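Local coordinates for protein CdnC (Chryseobacterium gregarium DSM 19109, PDB 7MGV) that probably uses ATP to close side-chain ester (omega-ester) macrocycles in a ribosomally made precursor peptide, as an ATP-grasp ligase of the graspetide family, at residues P163-T168 and Q225-I230; D183-M188 and V203-V208. One frame throughout, in Å; residues are numbered along the deposited sequence.

Interaction 1 (P163-T168 and Q225-I230); sequences PATCVT and QFQKKI. With ADP (adenosine-5'-diphosphate), chain F.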
loop_
_atom_site.group_PDB
_atom_site.type_symbol
_atom_site.label_atom_id
_atom_site.label_comp_id
_atom_site.label_asym_id
_atom_site.label_seq_id
_atom_site.Cartn_x
_atom_site.Cartn_y
_atom_site.Cartn_z
ATOM N N PRO A 163 20.927 8.695 -12.156
ATOM C CA PRO A 163 21.260 8.298 -13.525
ATOM C C PRO A 163 20.116 8.610 -14.474
ATOM O O PRO A 163 18.954 8.708 -14.074
ATOM C CB PRO A 163 21.489 6.784 -13.421
ATOM C CG PRO A 163 21.577 6.486 -11.959
ATOM C CD PRO A 163 20.769 7.530 -11.271
ATOM N N ALA A 164 20.462 8.791 -15.746
ATOM C CA ALA A 164 19.439 8.822 -16.779
ATOM C C ALA A 164 18.600 7.555 -16.686
ATOM O O ALA A 164 19.132 6.455 -16.524
ATOM C CB ALA A 164 20.076 8.949 -18.165
ATOM N N THR A 165 17.281 7.714 -16.766
ATOM C CA THR A 165 16.371 6.618 -16.471
ATOM C C THR A 165 15.222 6.618 -17.469
ATOM O O THR A 165 14.747 7.677 -17.888
ATOM C CB THR A 165 15.829 6.719 -15.038
ATOM O OG1 THR A 165 16.923 6.839 -14.123
ATOM C CG2 THR A 165 15.019 5.484 -14.672
ATOM N N CYS A 166 14.784 5.417 -17.850
ATOM C CA CYS A 166 13.624 5.235 -18.720
ATOM C C CYS A 166 12.880 3.994 -18.243
ATOM O O CYS A 166 13.342 2.873 -18.461
ATOM C CB CYS A 166 14.036 5.099 -20.190
ATOM S SG CYS A 166 12.647 4.844 -21.333
ATOM N N VAL A 167 11.750 4.189 -17.571
ATOM C CA VAL A 167 10.873 3.085 -17.198
ATOM C C VAL A 167 9.816 2.951 -18.285
ATOM O O VAL A 167 9.022 3.873 -18.502
ATOM C CB VAL A 167 10.228 3.323 -15.826
ATOM C CG1 VAL A 167 9.425 2.106 -15.402
ATOM C CG2 VAL A 167 11.291 3.658 -14.785
ATOM N N THR A 168 9.803 1.815 -18.979
ATOM C CA THR A 168 8.957 1.773 -20.165
ATOM C C THR A 168 8.560 0.350 -20.526
ATOM O O THR A 168 9.202 -0.627 -20.128
ATOM C CB THR A 168 9.649 2.440 -21.359
ATOM O OG1 THR A 168 8.704 2.609 -22.422
ATOM C CG2 THR A 168 10.817 1.593 -21.853
ATOM N N GLN A 225 13.048 -1.149 -16.350
ATOM C CA GLN A 225 13.661 0.109 -15.949
ATOM C C GLN A 225 15.076 0.144 -16.514
ATOM O O GLN A 225 15.950 -0.603 -16.062
ATOM C CB GLN A 225 13.663 0.226 -14.427
ATOM C CG GLN A 225 14.240 1.512 -13.874
ATOM C CD GLN A 225 14.083 1.603 -12.367
ATOM O OE1 GLN A 225 13.524 0.705 -11.735
ATOM N NE2 GLN A 225 14.576 2.688 -11.783
ATOM N N PHE A 226 15.300 0.994 -17.511
ATOM C CA PHE A 226 16.609 1.180 -18.113
ATOM C C PHE A 226 17.303 2.377 -17.480
ATOM O O PHE A 226 16.666 3.372 -17.129
ATOM C CB PHE A 226 16.490 1.388 -19.624
ATOM C CG PHE A 226 15.896 0.217 -20.348
ATOM C CD1 PHE A 226 14.522 0.078 -20.457
ATOM C CD2 PHE A 226 16.710 -0.747 -20.918
ATOM C CE1 PHE A 226 13.972 -0.999 -21.122
ATOM C CE2 PHE A 226 16.164 -1.828 -21.585
ATOM C CZ PHE A 226 14.794 -1.952 -21.687
ATOM N N GLN A 227 18.621 2.276 -17.338
ATOM C CA GLN A 227 19.383 3.336 -16.698
ATOM C C GLN A 227 20.759 3.434 -17.331
ATOM O O GLN A 227 21.358 2.418 -17.690
ATOM C CB GLN A 227 19.524 3.096 -15.192
ATOM C CG GLN A 227 18.593 3.932 -14.340
ATOM C CD GLN A 227 18.858 3.762 -12.861
ATOM O OE1 GLN A 227 19.684 2.942 -12.457
ATOM N NE2 GLN A 227 18.159 4.536 -12.042
ATOM N N LYS A 228 21.254 4.661 -17.464
ATOM C CA LYS A 228 22.643 4.857 -17.852
ATOM C C LYS A 228 23.553 4.172 -16.842
ATOM O O LYS A 228 23.373 4.319 -15.628
ATOM C CB LYS A 228 22.967 6.348 -17.938
ATOM C CG LYS A 228 24.443 6.652 -18.151
ATOM C CD LYS A 228 24.702 7.211 -19.542
ATOM C CE LYS A 228 26.191 7.358 -19.813
ATOM N NZ LYS A 228 26.870 6.034 -19.868
ATOM N N LYS A 229 24.516 3.403 -17.339
ATOM C CA LYS A 229 25.429 2.688 -16.457
ATOM C C LYS A 229 26.429 3.667 -15.861
ATOM O O LYS A 229 27.197 4.305 -16.590
ATOM C CB LYS A 229 26.158 1.572 -17.203
ATOM C CG LYS A 229 27.021 0.715 -16.284
ATOM C CD LYS A 229 27.789 -0.352 -17.045
ATOM C CE LYS A 229 29.248 0.037 -17.210
ATOM N NZ LYS A 229 30.141 -0.825 -16.389
ATOM N N ILE A 230 26.415 3.788 -14.539
ATOM C CA ILE A 230 27.393 4.592 -13.819
ATOM C C ILE A 230 28.606 3.715 -13.536
ATOM O O ILE A 230 28.487 2.672 -12.885
ATOM C CB ILE A 230 26.803 5.153 -12.516
ATOM C CG1 ILE A 230 25.407 5.728 -12.760
ATOM C CG2 ILE A 230 27.721 6.214 -11.928
ATOM C CD1 ILE A 230 25.368 6.832 -13.799
HETATM P PB ADP F . 22.135 -7.489 -5.521
HETATM O O1B ADP F . 21.561 -6.109 -5.305
HETATM O O2B ADP F . 21.254 -8.608 -5.023
HETATM O O3B ADP F . 23.598 -7.616 -5.163
HETATM P PA ADP F . 21.124 -6.749 -8.004
HETATM O O1A ADP F . 19.799 -6.595 -7.294
HETATM O O2A ADP F . 21.184 -7.208 -9.441
HETATM O O3A ADP F . 22.121 -7.651 -7.122
HETATM O "O5'" ADP F . 21.902 -5.350 -7.888
HETATM C "C5'" ADP F . 21.831 -4.376 -8.917
HETATM C "C4'" ADP F . 23.246 -3.861 -9.134
HETATM O "O4'" ADP F . 23.284 -3.026 -10.289
HETATM C "C3'" ADP F . 23.743 -3.048 -7.949
HETATM O "O3'" ADP F . 24.876 -3.694 -7.363
HETATM C "C2'" ADP F . 24.160 -1.709 -8.519
HETATM O "O2'" ADP F . 25.494 -1.395 -8.117
HETATM C "C1'" ADP F . 24.080 -1.873 -10.027
HETATM N N9 ADP F . 23.435 -0.688 -10.633
HETATM C C8 ADP F . 22.180 -0.261 -10.395
HETATM N N7 ADP F . 21.903 0.858 -11.111
HETATM C C5 ADP F . 23.005 1.159 -11.825
HETATM C C6 ADP F . 23.397 2.210 -12.788
HETATM N N6 ADP F . 22.533 3.193 -13.140
HETATM N N1 ADP F . 24.648 2.155 -13.301
HETATM C C2 ADP F . 25.518 1.185 -12.960
HETATM N N3 ADP F . 25.230 0.199 -12.094
HETATM C C4 ADP F . 24.012 0.137 -11.503
#
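C166 and F226 form an antiparallel hydrogen-bonded pair, C166 N to F226 O and F226 N to C166 O both 2.9 Å, in strands 165-168 and 225-228, whose axes run at 167° to each other. T165 with Q227 and V167 with Q225 are the non-hydrogen-bonded pairs, and K228 N continues the ladder to A164 O. The side chains of T165 and Q227 lie alongside each other, pointing the same way. T165 OG1 stands anti to its carbonyl carbon (chi1 -53°), where it donates to P163 O at 2.8 Å and takes a weak 3.3 Å bond from Q227 NE2. Those contacts favour an amide turned with OE1 toward the nucleotide: ADP N6 gives Q227 OE1 a 2.9 Å bond, and K187 NZ also reaches that oxygen. At the strand's last residue, K228 O accepts from ADP N6, and two residues on I230 N donates to ADP N1 at 2.7 Å, backbone recognition of adenine as in other ATP-grasp enzymes. P163 CB rests 3.9 Å from I230 CD1, while its CG lies beside ADP N6. On the other face, the F226 ring sets its edge against C166 O. N6 and N1 are read by two backbone atoms and one side-chain oxygen, a pattern that fits adenine.

Interaction 2 (D183-M188 and V203-V208); sequences DVVAKM and VFTNVV. With ADP (adenosine-5'-diphosphate), chain F.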
loop_
_atom_site.group_PDB
_atom_site.type_symbol
_atom_site.label_atom_id
_atom_site.label_comp_id
_atom_site.label_asym_id
_atom_site.label_seq_id
_atom_site.Cartn_x
_atom_site.Cartn_y
_atom_site.Cartn_z
ATOM N N ASP A 183 25.380 3.053 -22.981
ATOM C CA ASP A 183 25.841 2.148 -21.926
ATOM C C ASP A 183 24.719 2.083 -20.894
ATOM O O ASP A 183 24.667 2.888 -19.959
ATOM C CB ASP A 183 27.155 2.610 -21.314
ATOM C CG ASP A 183 28.361 1.967 -21.970
ATOM O OD1 ASP A 183 28.348 0.732 -22.157
ATOM O OD2 ASP A 183 29.319 2.696 -22.306
ATOM N N VAL A 184 23.830 1.112 -21.069
ATOM C CA VAL A 184 22.576 1.059 -20.333
ATOM C C VAL A 184 22.463 -0.288 -19.640
ATOM O O VAL A 184 22.676 -1.334 -20.262
ATOM C CB VAL A 184 21.366 1.295 -21.257
ATOM C CG1 VAL A 184 20.071 1.259 -20.461
ATOM C CG2 VAL A 184 21.511 2.621 -21.990
ATOM N N VAL A 185 22.131 -0.259 -18.363
ATOM C CA VAL A 185 21.739 -1.445 -17.620
ATOM C C VAL A 185 20.220 -1.498 -17.598
ATOM O O VAL A 185 19.533 -0.473 -17.719
ATOM C CB VAL A 185 22.320 -1.447 -16.190
ATOM C CG1 VAL A 185 23.830 -1.260 -16.232
ATOM C CG2 VAL A 185 21.669 -0.364 -15.344
ATOM N N ALA A 186 19.686 -2.706 -17.461
ATOM C CA ALA A 186 18.251 -2.925 -17.372
ATOM C C ALA A 186 17.956 -3.695 -16.097
ATOM O O ALA A 186 18.571 -4.736 -15.840
ATOM C CB ALA A 186 17.727 -3.685 -18.592
ATOM N N LYS A 187 17.025 -3.184 -15.299
ATOM C CA LYS A 187 16.638 -3.851 -14.069
ATOM C C LYS A 187 15.122 -3.870 -13.945
ATOM O O LYS A 187 14.414 -3.028 -14.508
ATOM C CB LYS A 187 17.273 -3.184 -12.835
ATOM C CG LYS A 187 17.130 -1.673 -12.775
ATOM C CD LYS A 187 18.026 -1.087 -11.689
ATOM C CE LYS A 187 17.812 0.411 -11.531
ATOM N NZ LYS A 187 18.915 1.057 -10.765
ATOM N N MET A 188 14.633 -4.874 -13.228
ATOM C CA MET A 188 13.241 -4.899 -12.820
ATOM C C MET A 188 13.077 -4.154 -11.505
ATOM O O MET A 188 14.010 -4.052 -10.704
ATOM C CB MET A 188 12.740 -6.336 -12.663
ATOM C CG MET A 188 13.346 -7.350 -13.619
ATOM S SD MET A 188 12.977 -9.047 -13.114
ATOM C CE MET A 188 11.201 -9.088 -13.303
ATOM N N VAL A 203 17.408 -13.305 -12.154
ATOM C CA VAL A 203 17.551 -12.136 -13.011
ATOM C C VAL A 203 18.433 -11.122 -12.295
ATOM O O VAL A 203 18.181 -10.773 -11.136
ATOM C CB VAL A 203 16.180 -11.534 -13.354
ATOM C CG1 VAL A 203 16.319 -10.057 -13.713
ATOM C CG2 VAL A 203 15.534 -12.305 -14.494
ATOM N N PHE A 204 19.472 -10.657 -12.980
ATOM C CA PHE A 204 20.389 -9.666 -12.441
ATOM C C PHE A 204 20.352 -8.410 -13.297
ATOM O O PHE A 204 20.038 -8.460 -14.490
ATOM C CB PHE A 204 21.827 -10.197 -12.386
ATOM C CG PHE A 204 22.025 -11.328 -11.421
ATOM C CD1 PHE A 204 22.237 -11.078 -10.075
ATOM C CD2 PHE A 204 22.009 -12.641 -11.859
ATOM C CE1 PHE A 204 22.423 -12.117 -9.184
ATOM C CE2 PHE A 204 22.195 -13.684 -10.973
ATOM C CZ PHE A 204 22.403 -13.422 -9.633
ATOM N N THR A 205 20.674 -7.279 -12.675
ATOM C CA THR A 205 20.916 -6.062 -13.436
ATOM C C THR A 205 22.113 -6.274 -14.352
ATOM O O THR A 205 23.203 -6.623 -13.892
ATOM C CB THR A 205 21.160 -4.886 -12.493
ATOM O OG1 THR A 205 20.033 -4.734 -11.618
ATOM C CG2 THR A 205 21.364 -3.600 -13.281
ATOM N N ASN A 206 21.904 -6.082 -15.652
ATOM C CA ASN A 206 22.952 -6.337 -16.627
ATOM C C ASN A 206 22.847 -5.317 -17.749
ATOM O O ASN A 206 21.785 -4.736 -17.992
ATOM C CB ASN A 206 22.867 -7.763 -17.185
ATOM C CG ASN A 206 24.213 -8.289 -17.642
ATOM O OD1 ASN A 206 25.252 -7.695 -17.360
ATOM N ND2 ASN A 206 24.200 -9.415 -18.349
ATOM N N VAL A 207 23.971 -5.107 -18.437
ATOM C CA VAL A 207 24.008 -4.133 -19.516
ATOM C C VAL A 207 23.224 -4.653 -20.714
ATOM O O VAL A 207 23.141 -5.863 -20.964
ATOM C CB VAL A 207 25.461 -3.807 -19.905
ATOM C CG1 VAL A 207 26.156 -3.068 -18.775
ATOM C CG2 VAL A 207 26.216 -5.080 -20.264
ATOM N N VAL A 208 22.633 -3.727 -21.461
ATOM C CA VAL A 208 21.923 -4.050 -22.693
ATOM C C VAL A 208 22.946 -4.055 -23.824
ATOM O O VAL A 208 23.455 -3.002 -24.218
ATOM C CB VAL A 208 20.791 -3.052 -22.971
ATOM C CG1 VAL A 208 20.170 -3.318 -24.332
ATOM C CG2 VAL A 208 19.739 -3.122 -21.877
HETATM P PB ADP F . 22.135 -7.489 -5.521
HETATM O O1B ADP F . 21.561 -6.109 -5.305
HETATM O O2B ADP F . 21.254 -8.608 -5.023
HETATM O O3B ADP F . 23.598 -7.616 -5.163
HETATM P PA ADP F . 21.124 -6.749 -8.004
HETATM O O1A ADP F . 19.799 -6.595 -7.294
HETATM O O2A ADP F . 21.184 -7.208 -9.441
HETATM O O3A ADP F . 22.121 -7.651 -7.122
HETATM O "O5'" ADP F . 21.902 -5.350 -7.888
HETATM C "C5'" ADP F . 21.831 -4.376 -8.917
HETATM C "C4'" ADP F . 23.246 -3.861 -9.134
HETATM O "O4'" ADP F . 23.284 -3.026 -10.289
HETATM C "C3'" ADP F . 23.743 -3.048 -7.949
HETATM O "O3'" ADP F . 24.876 -3.694 -7.363
HETATM C "C2'" ADP F . 24.160 -1.709 -8.519
HETATM O "O2'" ADP F . 25.494 -1.395 -8.117
HETATM C "C1'" ADP F . 24.080 -1.873 -10.027
HETATM N N9 ADP F . 23.435 -0.688 -10.633
HETATM C C8 ADP F . 22.180 -0.261 -10.395
HETATM N N7 ADP F . 21.903 0.858 -11.111
HETATM C C5 ADP F . 23.005 1.159 -11.825
HETATM C C6 ADP F . 23.397 2.210 -12.788
HETATM N N6 ADP F . 22.533 3.193 -13.140
HETATM N N1 ADP F . 24.648 2.155 -13.301
HETATM C C2 ADP F . 25.518 1.185 -12.960
HETATM N N3 ADP F . 25.230 0.199 -12.094
HETATM C C4 ADP F . 24.012 0.137 -11.503
HETATM O O HOH W 1 23.839 -0.476 -23.362
#
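V185 and V207 face each other as an antiparallel non-hydrogen-bonded pair, CA to CA 4.0 Å, while bonds from A186 N to N206 O and from V208 N to V184 O (2.7 Å) join the two segments, whose directions differ by 155°. A water extends this ladder, accepting from V184 N and donating to V208 O. V185 spreads its branches: CG1, anti to the carbonyl carbon (chi1 -54°), meets V207 CG1, and CG2, between backbone N and carbonyl carbon, reaches T205 CG2 and approaches the adenine at ADP C6. K187 and T205 lie side by side, T205 OG1 3.4 Å from K187 CB. Beyond that point the lysine runs out extended, and its NZ is shared between ADP N7 at 3.0 Å and Q227 OE1. These strands belong to the antiparallel sheet that, as in other ATP-grasp enzymes, forms one wall of the nucleotide cleft. T205 serves the ribose and phosphate end: its backbone N points almost straight at ADP O2A (3.3 Å, 173°), its OG1 adds a weak bond to the same oxygen, and CB and CG2 pack on O4' of the sugar. The F204 ring turns an edge toward O2A. Further along, M188 crosses V203 at about a right angle, SD 3.5 Å from V203 CG1, and V203 extends the sheet into the bound peptide through an antiparallel ladder.

In the fold
From the N terminus, the chain first enters this sheet at 163-168, an outermost strand within the subunit, and then passes through helix 171-181 to 183-188. Strands 193-196 and 199-207 follow, and when 203-208 pairs with 183-188, interaction 2 closes a short loop. The chain then returns as 225-230 to close interaction 1, so the smaller loop is nested inside the larger. Because strand 224-228 lies between 165-168 and 184-187, the two contacts share one sheet, their centres about 9 Å apart. K229 N to D183 O, 2.7 Å, is a probable hydrogen bond between them, and both touch ADP. The second subunit extends the sheet at 165-168.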